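Local structure of glutamine amidotransferase domain-containing protein (Streptococcus mutans, 3L7N) at residues Q154-S159 and R164-F169. The protein probably hydrolyses glutamine and passes the released ammonia to an acceptor, as glutamine amidotransferases of the GATase type 1 family do. Sequence-based numbering, arbitrary orientation.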
loop_
_atom_site.group_PDB
_atom_site.type_symbol
_atom_site.label_atom_id
_atom_site.label_comp_id
_atom_site.label_asym_id
_atom_site.label_seq_id
_atom_site.Cartn_x
_atom_site.Cartn_y
_atom_site.Cartn_z
ATOM N N GLN A 154 -8.974 -1.488 -12.938
ATOM C CA GLN A 154 -7.898 -1.943 -13.881
ATOM C C GLN A 154 -6.630 -2.344 -13.150
ATOM O O GLN A 154 -6.250 -1.700 -12.200
ATOM C CB GLN A 154 -7.568 -0.848 -14.850
ATOM C CG GLN A 154 -8.685 -0.568 -15.806
ATOM C CD GLN A 154 -8.678 0.830 -16.282
ATOM O OE1 GLN A 154 -9.334 1.686 -15.707
ATOM N NE2 GLN A 154 -7.897 1.099 -17.317
ATOM N N VAL A 155 -5.974 -3.409 -13.601
ATOM C CA VAL A 155 -4.621 -3.719 -13.136
ATOM C C VAL A 155 -3.546 -2.911 -13.953
ATOM O O VAL A 155 -3.471 -3.011 -15.224
ATOM C CB VAL A 155 -4.325 -5.210 -13.229
ATOM C CG1 VAL A 155 -2.912 -5.500 -12.772
ATOM C CG2 VAL A 155 -5.374 -6.039 -12.422
ATOM N N LEU A 156 -2.753 -2.090 -13.256
ATOM C CA LEU A 156 -1.740 -1.350 -13.917
ATOM C C LEU A 156 -0.349 -2.023 -13.821
ATOM O O LEU A 156 0.546 -1.686 -14.581
ATOM C CB LEU A 156 -1.729 0.108 -13.467
ATOM C CG LEU A 156 -3.123 0.729 -13.356
ATOM C CD1 LEU A 156 -3.062 2.168 -12.874
ATOM C CD2 LEU A 156 -3.874 0.664 -14.627
ATOM N N ALA A 157 -0.205 -3.035 -12.981
ATOM C CA ALA A 157 1.082 -3.667 -12.883
ATOM C C ALA A 157 1.045 -4.944 -12.218
ATOM O O ALA A 157 0.198 -5.173 -11.349
ATOM C CB ALA A 157 2.031 -2.801 -12.232
ATOM N N ILE A 158 1.967 -5.845 -12.628
ATOM C CA ILE A 158 2.048 -7.195 -12.055
ATOM C C ILE A 158 3.459 -7.487 -11.703
ATOM O O ILE A 158 4.385 -6.788 -12.141
ATOM C CB ILE A 158 1.526 -8.273 -13.031
ATOM C CG1 ILE A 158 2.524 -8.472 -14.216
ATOM C CG2 ILE A 158 0.190 -7.892 -13.568
ATOM C CD1 ILE A 158 2.559 -9.963 -14.734
ATOM N N SER A 159 3.639 -8.462 -10.852
ATOM C CA SER A 159 4.921 -9.041 -10.667
ATOM C C SER A 159 4.848 -10.524 -11.161
ATOM O O SER A 159 3.743 -11.022 -11.563
ATOM C CB SER A 159 5.303 -8.989 -9.193
ATOM O OG SER A 159 4.529 -9.923 -8.420
ATOM N N ARG A 164 -1.602 -8.617 -9.330
ATOM C CA ARG A 164 -2.320 -7.397 -8.982
ATOM C C ARG A 164 -1.432 -6.410 -8.095
ATOM O O ARG A 164 -1.574 -6.360 -6.871
ATOM C CB ARG A 164 -3.616 -7.783 -8.241
ATOM C CG ARG A 164 -4.666 -8.370 -9.135
ATOM C CD ARG A 164 -5.742 -9.013 -8.371
ATOM N NE ARG A 164 -6.643 -9.646 -9.283
ATOM C CZ ARG A 164 -7.816 -10.210 -8.969
ATOM N NH1 ARG A 164 -8.304 -10.176 -7.729
ATOM N NH2 ARG A 164 -8.513 -10.793 -9.925
ATOM N N GLN A 165 -0.497 -5.722 -8.705
ATOM C CA GLN A 165 0.436 -4.999 -7.921
ATOM C C GLN A 165 -0.059 -3.584 -7.718
ATOM O O GLN A 165 0.042 -3.045 -6.638
ATOM C CB GLN A 165 1.839 -4.995 -8.556
ATOM C CG GLN A 165 2.633 -6.212 -8.333
ATOM C CD GLN A 165 2.796 -6.582 -6.868
ATOM O OE1 GLN A 165 2.393 -5.844 -5.985
ATOM N NE2 GLN A 165 3.386 -7.765 -6.609
ATOM N N ILE A 166 -0.571 -2.989 -8.779
ATOM C CA ILE A 166 -1.093 -1.666 -8.740
ATOM C C ILE A 166 -2.442 -1.713 -9.438
ATOM O O ILE A 166 -2.601 -2.460 -10.433
ATOM C CB ILE A 166 -0.248 -0.766 -9.495
ATOM C CG1 ILE A 166 1.136 -0.654 -8.853
ATOM C CG2 ILE A 166 -0.885 0.560 -9.603
ATOM C CD1 ILE A 166 2.060 0.320 -9.600
ATOM N N ILE A 167 -3.457 -1.005 -8.882
ATOM C CA ILE A 167 -4.843 -1.101 -9.392
ATOM C C ILE A 167 -5.453 0.272 -9.393
ATOM O O ILE A 167 -5.219 1.045 -8.479
ATOM C CB ILE A 167 -5.706 -2.044 -8.551
ATOM C CG1 ILE A 167 -5.163 -3.440 -8.578
ATOM C CG2 ILE A 167 -7.231 -1.999 -9.010
ATOM C CD1 ILE A 167 -5.954 -4.383 -7.662
ATOM N N LYS A 168 -6.174 0.615 -10.449
ATOM C CA LYS A 168 -6.878 1.820 -10.459
ATOM C C LYS A 168 -8.307 1.506 -10.322
ATOM O O LYS A 168 -8.928 0.920 -11.256
ATOM C CB LYS A 168 -6.651 2.554 -11.705
ATOM C CG LYS A 168 -7.475 3.838 -11.798
ATOM C CD LYS A 168 -7.280 4.508 -13.160
ATOM C CE LYS A 168 -7.975 5.833 -13.278
ATOM N NZ LYS A 168 -6.988 6.861 -13.942
ATOM N N PHE A 169 -8.856 1.856 -9.141
ATOM C CA PHE A 169 -10.269 1.692 -8.791
ATOM C C PHE A 169 -11.112 2.855 -9.271
ATOM O O PHE A 169 -12.324 2.719 -9.429
ATOM C CB PHE A 169 -10.414 1.594 -7.276
ATOM C CG PHE A 169 -9.935 0.312 -6.710
ATOM C CD1 PHE A 169 -10.756 -0.817 -6.720
ATOM C CD2 PHE A 169 -8.658 0.209 -6.162
ATOM C CE1 PHE A 169 -10.297 -2.067 -6.201
ATOM C CE2 PHE A 169 -8.183 -1.024 -5.633
ATOM C CZ PHE A 169 -9.010 -2.160 -5.657
#
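The amide of Gln165 meets Ser159 in its own plane: NE2 gives a hydrogen bond to Ser159 OG at 3.0 Å, nearly straight at 162°. CG, anti to the carbonyl carbon of Gln165 (chi1 -80°), lies against the Ser159 backbone N, and the bend at chi2 (-55°) turns the amide to the hydroxyl, whose strongest partner is Glu112. Ile167 CG2 sits over one face of the Phe169 ring, offset toward the rim, and the ring also meets that of Tyr101. Between these ends the backbones run antiparallel. Gln154 and Lys168 form a hydrogen-bonded pair, Lys168 N donating to Gln154 O at 2.9 Å. Beyond the non-hydrogen-bonded pair Val155-Ile167, the register slips by one residue, so that Leu156 and Ala157 together face Ile166. Leu156 N donates to Ile166 O, while Ala157 O accepts both Gln165 N (2.8 Å) and, weakly, Ile166 N (3.5 Å). Apolar contacts accompany the bulge: Ile166 packs CG2 on Leu156 CB (4.0 Å) and CD1 on Ala157 CB (4.1 Å), and Leu156 CD1 meets Lys168 CB (3.8 Å). With strands 115-120 and 173-176 alongside, the segments illustrate a beta hairpin with a beta bulge, built into the central mixed sheet of a glutamine amidotransferase domain.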